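Local structure of ferripyochelin binding protein (Pyrococcus horikoshii, 1V3W) at residues S101-I115 with A119-V133. The protein is a gamma-class carbonic anhydrase homologue that binds zinc and calcium and probably catalyses the reversible hydration of carbon dioxide. Numbering follows the deposited sequence.
Sequences SVILDGAKIGDHVII and AVVPPNKEIPDYSLV
V102, I109 and I115 pair in parallel with V120, I127 and V133, as two successive coils of a left-handed beta-helix stack in register; the short strands 113-115 and 131-133 run 4.8 Å apart at 6°. Each coil has three short strands, one for each wall of the hexapeptide-repeat prism. Backbone bonds tie all three walls, for example I127 N to K108 O (2.8 Å). At a corner, matching type II turns L104-A107 and P122-K125 stack, and N124 N bonds D105 O.

Inside the prism, V121 meets three isoleucines. Its CG2 presses on I103 CD1 at 3.4 Å, a close fit for two methyl groups, and also meets I115 CD1. Its CG1 meets I109 CD1, tip to tip. With CG1 beside the backbone N (chi1 -49°) and a second bent torsion, I109 brings CD1 within 3.6 Å of I127 CG1 in the next coil. I115 CD1 lies against V133 CB and CG2. Outside, L104 CD1 packs alongside the P123 ring, and I99 of a second subunit touches L104. D105, at the same corner, accepts a hydrogen bond at OD1 from H87, a zinc ligand.

At another corner, the rings of H112 and Y130 are 12° from parallel but offset so far that they hardly overlap. I149 of helix 146-169 touches both, and H112 ND1 bonds T152. Next to them D129 grips the backbone of the coil before: D111 N meets D129 OD1 at 2.8 Å, from above the carboxylate plane.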
loop_
_atom_site.group_PDB
_atom_site.type_symbol
_atom_site.label_atom_id
_atom_site.label_comp_id
_atom_site.label_asym_id
_atom_site.label_seq_id
_atom_site.Cartn_x
_atom_site.Cartn_y
_atom_site.Cartn_z
ATOM N N SER A 101 -3.284 1.819 8.185
ATOM C CA SER A 101 -4.382 2.638 8.681
ATOM C C SER A 101 -4.515 3.845 7.755
ATOM O O SER A 101 -3.708 4.024 6.840
ATOM C CB SER A 101 -4.121 3.100 10.121
ATOM O OG SER A 101 -2.998 3.961 10.203
ATOM N N VAL A 102 -5.535 4.667 7.990
ATOM C CA VAL A 102 -5.773 5.851 7.173
ATOM C C VAL A 102 -6.161 7.024 8.066
ATOM O O VAL A 102 -7.000 6.881 8.952
ATOM C CB VAL A 102 -6.923 5.619 6.163
ATOM C CG1 VAL A 102 -7.115 6.853 5.292
ATOM C CG2 VAL A 102 -6.632 4.390 5.311
ATOM N N ILE A 103 -5.537 8.174 7.836
ATOM C CA ILE A 103 -5.839 9.382 8.597
ATOM C C ILE A 103 -6.291 10.388 7.553
ATOM O O ILE A 103 -5.519 10.758 6.671
ATOM C CB ILE A 103 -4.596 9.925 9.320
ATOM C CG1 ILE A 103 -3.918 8.800 10.112
ATOM C CG2 ILE A 103 -4.996 11.072 10.243
ATOM C CD1 ILE A 103 -4.804 8.130 11.143
ATOM N N LEU A 104 -7.543 10.825 7.645
ATOM C CA LEU A 104 -8.084 11.743 6.654
ATOM C C LEU A 104 -7.976 13.237 6.956
ATOM O O LEU A 104 -7.605 13.652 8.057
ATOM C CB LEU A 104 -9.529 11.342 6.338
ATOM C CG LEU A 104 -9.601 9.916 5.769
ATOM C CD1 LEU A 104 -11.044 9.468 5.612
ATOM C CD2 LEU A 104 -8.872 9.871 4.432
ATOM N N ASP A 105 -8.309 14.033 5.944
ATOM C CA ASP A 105 -8.218 15.487 5.984
ATOM C C ASP A 105 -8.897 16.199 7.141
ATOM O O ASP A 105 -10.056 15.940 7.464
ATOM C CB ASP A 105 -8.740 16.048 4.662
ATOM C CG ASP A 105 -8.078 15.398 3.463
ATOM O OD1 ASP A 105 -7.055 15.928 2.982
ATOM O OD2 ASP A 105 -8.575 14.343 3.014
ATOM N N GLY A 106 -8.155 17.114 7.755
ATOM C CA GLY A 106 -8.689 17.876 8.867
ATOM C C GLY A 106 -8.612 17.179 10.208
ATOM O O GLY A 106 -8.899 17.787 11.239
ATOM N N ALA A 107 -8.237 15.905 10.208
ATOM C CA ALA A 107 -8.131 15.174 11.463
ATOM C C ALA A 107 -7.010 15.772 12.304
ATOM O O ALA A 107 -6.021 16.279 11.768
ATOM C CB ALA A 107 -7.854 13.700 11.193
ATOM N N LYS A 108 -7.182 15.722 13.621
ATOM C CA LYS A 108 -6.193 16.243 14.557
ATOM C C LYS A 108 -5.923 15.134 15.564
ATOM O O LYS A 108 -6.765 14.840 16.412
ATOM C CB LYS A 108 -6.735 17.481 15.287
ATOM C CG LYS A 108 -5.660 18.320 15.984
ATOM C CD LYS A 108 -6.231 19.197 17.101
ATOM C CE LYS A 108 -5.132 19.999 17.789
ATOM N NZ LYS A 108 -3.818 19.301 17.715
ATOM N N ILE A 109 -4.760 14.500 15.454
ATOM C CA ILE A 109 -4.397 13.422 16.365
ATOM C C ILE A 109 -3.560 13.990 17.503
ATOM O O ILE A 109 -2.534 14.629 17.268
ATOM C CB ILE A 109 -3.572 12.330 15.649
ATOM C CG1 ILE A 109 -4.257 11.919 14.340
ATOM C CG2 ILE A 109 -3.420 11.122 16.559
ATOM C CD1 ILE A 109 -5.667 11.392 14.518
ATOM N N GLY A 110 -4.006 13.758 18.734
ATOM C CA GLY A 110 -3.283 14.255 19.892
ATOM C C GLY A 110 -1.966 13.540 20.138
ATOM O O GLY A 110 -1.529 12.724 19.328
ATOM N N ASP A 111 -1.335 13.848 21.267
ATOM C CA ASP A 111 -0.058 13.239 21.618
ATOM C C ASP A 111 -0.247 11.926 22.365
ATOM O O ASP A 111 -1.252 11.732 23.052
ATOM C CB ASP A 111 0.767 14.198 22.478
ATOM C CG ASP A 111 0.831 15.594 21.897
ATOM O OD1 ASP A 111 1.018 15.728 20.669
ATOM O OD2 ASP A 111 0.701 16.560 22.677
ATOM N N HIS A 112 0.727 11.031 22.230
ATOM C CA HIS A 112 0.675 9.729 22.883
ATOM C C HIS A 112 -0.609 9.006 22.503
ATOM O O HIS A 112 -1.440 8.674 23.351
ATOM C CB HIS A 112 0.765 9.893 24.401
ATOM C CG HIS A 112 2.109 10.350 24.876
ATOM N ND1 HIS A 112 3.248 9.588 24.732
ATOM C CD2 HIS A 112 2.497 11.492 25.491
ATOM C CE1 HIS A 112 4.279 10.239 25.239
ATOM N NE2 HIS A 112 3.852 11.398 25.706
ATOM N N VAL A 113 -0.755 8.772 21.205
ATOM C CA VAL A 113 -1.919 8.094 20.660
ATOM C C VAL A 113 -1.481 6.909 19.814
ATOM O O VAL A 113 -0.432 6.940 19.173
ATOM C CB VAL A 113 -2.752 9.053 19.770
ATOM C CG1 VAL A 113 -3.786 8.270 18.961
ATOM C CG2 VAL A 113 -3.441 10.091 20.637
ATOM N N ILE A 114 -2.279 5.851 19.839
ATOM C CA ILE A 114 -1.998 4.687 19.018
ATOM C C ILE A 114 -3.227 4.459 18.164
ATOM O O ILE A 114 -4.339 4.348 18.680
ATOM C CB ILE A 114 -1.731 3.416 19.856
ATOM C CG1 ILE A 114 -0.414 3.568 20.621
ATOM C CG2 ILE A 114 -1.657 2.189 18.941
ATOM C CD1 ILE A 114 -0.070 2.380 21.496
ATOM N N ILE A 115 -3.024 4.447 16.851
ATOM C CA ILE A 115 -4.102 4.193 15.910
ATOM C C ILE A 115 -3.908 2.733 15.519
ATOM O O ILE A 115 -2.834 2.345 15.057
ATOM C CB ILE A 115 -3.979 5.077 14.651
ATOM C CG1 ILE A 115 -3.962 6.562 15.041
ATOM C CG2 ILE A 115 -5.127 4.777 13.696
ATOM C CD1 ILE A 115 -5.213 7.046 15.750
ATOM N N ALA A 119 -7.294 0.893 10.965
ATOM C CA ALA A 119 -8.303 1.857 11.388
ATOM C C ALA A 119 -8.339 3.045 10.434
ATOM O O ALA A 119 -7.361 3.323 9.740
ATOM C CB ALA A 119 -8.014 2.334 12.812
ATOM N N VAL A 120 -9.475 3.734 10.396
ATOM C CA VAL A 120 -9.633 4.903 9.543
ATOM C C VAL A 120 -10.128 6.071 10.379
ATOM O O VAL A 120 -11.234 6.032 10.919
ATOM C CB VAL A 120 -10.655 4.654 8.403
ATOM C CG1 VAL A 120 -10.866 5.941 7.599
ATOM C CG2 VAL A 120 -10.163 3.541 7.493
ATOM N N VAL A 121 -9.300 7.099 10.506
ATOM C CA VAL A 121 -9.690 8.285 11.252
ATOM C C VAL A 121 -10.384 9.207 10.247
ATOM O O VAL A 121 -9.758 9.720 9.320
ATOM C CB VAL A 121 -8.465 8.994 11.874
ATOM C CG1 VAL A 121 -8.902 10.272 12.571
ATOM C CG2 VAL A 121 -7.777 8.064 12.868
ATOM N N PRO A 122 -11.699 9.412 10.414
ATOM C CA PRO A 122 -12.522 10.256 9.541
ATOM C C PRO A 122 -12.065 11.707 9.428
ATOM O O PRO A 122 -11.342 12.218 10.284
ATOM C CB PRO A 122 -13.911 10.156 10.172
ATOM C CG PRO A 122 -13.887 8.831 10.867
ATOM C CD PRO A 122 -12.520 8.824 11.486
ATOM N N PRO A 123 -12.490 12.394 8.358
ATOM C CA PRO A 123 -12.117 13.795 8.155
ATOM C C PRO A 123 -12.549 14.639 9.354
ATOM O O PRO A 123 -13.625 14.423 9.920
ATOM C CB PRO A 123 -12.882 14.175 6.889
ATOM C CG PRO A 123 -12.944 12.881 6.134
ATOM C CD PRO A 123 -13.285 11.892 7.224
ATOM N N ASN A 124 -11.699 15.588 9.735
ATOM C CA ASN A 124 -11.965 16.498 10.846
ATOM C C ASN A 124 -12.128 15.859 12.220
ATOM O O ASN A 124 -12.499 16.534 13.181
ATOM C CB ASN A 124 -13.192 17.356 10.526
ATOM C CG ASN A 124 -12.972 18.242 9.317
ATOM O OD1 ASN A 124 -12.027 19.029 9.276
ATOM N ND2 ASN A 124 -13.843 18.114 8.323
ATOM N N LYS A 125 -11.839 14.567 12.325
ATOM C CA LYS A 125 -11.952 13.872 13.604
ATOM C C LYS A 125 -10.824 14.282 14.545
ATOM O O LYS A 125 -9.652 14.248 14.171
ATOM C CB LYS A 125 -11.896 12.357 13.390
ATOM C CG LYS A 125 -11.956 11.532 14.672
ATOM C CD LYS A 125 -13.328 11.603 15.330
ATOM C CE LYS A 125 -13.422 10.646 16.511
ATOM N NZ LYS A 125 -14.802 10.584 17.074
ATOM N N GLU A 126 -11.180 14.669 15.765
ATOM C CA GLU A 126 -10.183 15.056 16.752
ATOM C C GLU A 126 -9.997 13.929 17.760
ATOM O O GLU A 126 -10.954 13.488 18.402
ATOM C CB GLU A 126 -10.608 16.341 17.468
ATOM C CG GLU A 126 -10.748 17.536 16.536
ATOM C CD GLU A 126 -10.974 18.839 17.276
ATOM O OE1 GLU A 126 -11.134 19.881 16.605
ATOM O OE2 GLU A 126 -10.988 18.824 18.526
ATOM N N ILE A 127 -8.761 13.455 17.883
ATOM C CA ILE A 127 -8.428 12.378 18.807
ATOM C C ILE A 127 -7.650 12.944 19.993
ATOM O O ILE A 127 -6.565 13.503 19.828
ATOM C CB ILE A 127 -7.564 11.303 18.114
ATOM C CG1 ILE A 127 -8.305 10.744 16.894
ATOM C CG2 ILE A 127 -7.228 10.190 19.100
ATOM C CD1 ILE A 127 -9.620 10.055 17.227
ATOM N N PRO A 128 -8.199 12.811 21.210
ATOM C CA PRO A 128 -7.525 13.326 22.409
ATOM C C PRO A 128 -6.220 12.599 22.740
ATOM O O PRO A 128 -5.983 11.486 22.270
ATOM C CB PRO A 128 -8.572 13.130 23.505
ATOM C CG PRO A 128 -9.876 13.163 22.756
ATOM C CD PRO A 128 -9.556 12.342 21.536
ATOM N N ASP A 129 -5.382 13.232 23.557
ATOM C CA ASP A 129 -4.118 12.629 23.962
ATOM C C ASP A 129 -4.371 11.316 24.698
ATOM O O ASP A 129 -5.435 11.121 25.290
ATOM C CB ASP A 129 -3.335 13.550 24.910
ATOM C CG ASP A 129 -3.072 14.925 24.331
ATOM O OD1 ASP A 129 -3.051 15.077 23.093
ATOM O OD2 ASP A 129 -2.864 15.864 25.132
ATOM N N TYR A 130 -3.385 10.424 24.654
ATOM C CA TYR A 130 -3.449 9.139 25.347
ATOM C C TYR A 130 -4.596 8.226 24.929
ATOM O O TYR A 130 -5.070 7.413 25.720
ATOM C CB TYR A 130 -3.500 9.392 26.856
ATOM C CG TYR A 130 -2.290 10.148 27.350
ATOM C CD1 TYR A 130 -1.049 9.523 27.439
ATOM C CD2 TYR A 130 -2.370 11.507 27.666
ATOM C CE1 TYR A 130 0.088 10.226 27.825
ATOM C CE2 TYR A 130 -1.237 12.222 28.052
ATOM C CZ TYR A 130 -0.013 11.573 28.127
ATOM O OH TYR A 130 1.121 12.264 28.494
ATOM N N SER A 131 -5.019 8.345 23.676
ATOM C CA SER A 131 -6.117 7.534 23.159
ATOM C C SER A 131 -5.674 6.351 22.306
ATOM O O SER A 131 -4.648 6.408 21.622
ATOM C CB SER A 131 -7.049 8.387 22.291
ATOM O OG SER A 131 -7.581 9.494 22.992
ATOM N N LEU A 132 -6.457 5.278 22.370
ATOM C CA LEU A 132 -6.240 4.103 21.538
ATOM C C LEU A 132 -7.429 4.194 20.591
ATOM O O LEU A 132 -8.577 4.252 21.036
ATOM C CB LEU A 132 -6.332 2.796 22.330
ATOM C CG LEU A 132 -6.380 1.565 21.411
ATOM C CD1 LEU A 132 -5.099 1.488 20.586
ATOM C CD2 LEU A 132 -6.562 0.295 22.227
ATOM N N VAL A 133 -7.156 4.233 19.293
ATOM C CA VAL A 133 -8.210 4.343 18.296
ATOM C C VAL A 133 -8.324 3.078 17.457
ATOM O O VAL A 133 -7.333 2.594 16.907
ATOM C CB VAL A 133 -7.955 5.544 17.358
ATOM C CG1 VAL A 133 -9.102 5.692 16.370
ATOM C CG2 VAL A 133 -7.785 6.815 18.182
#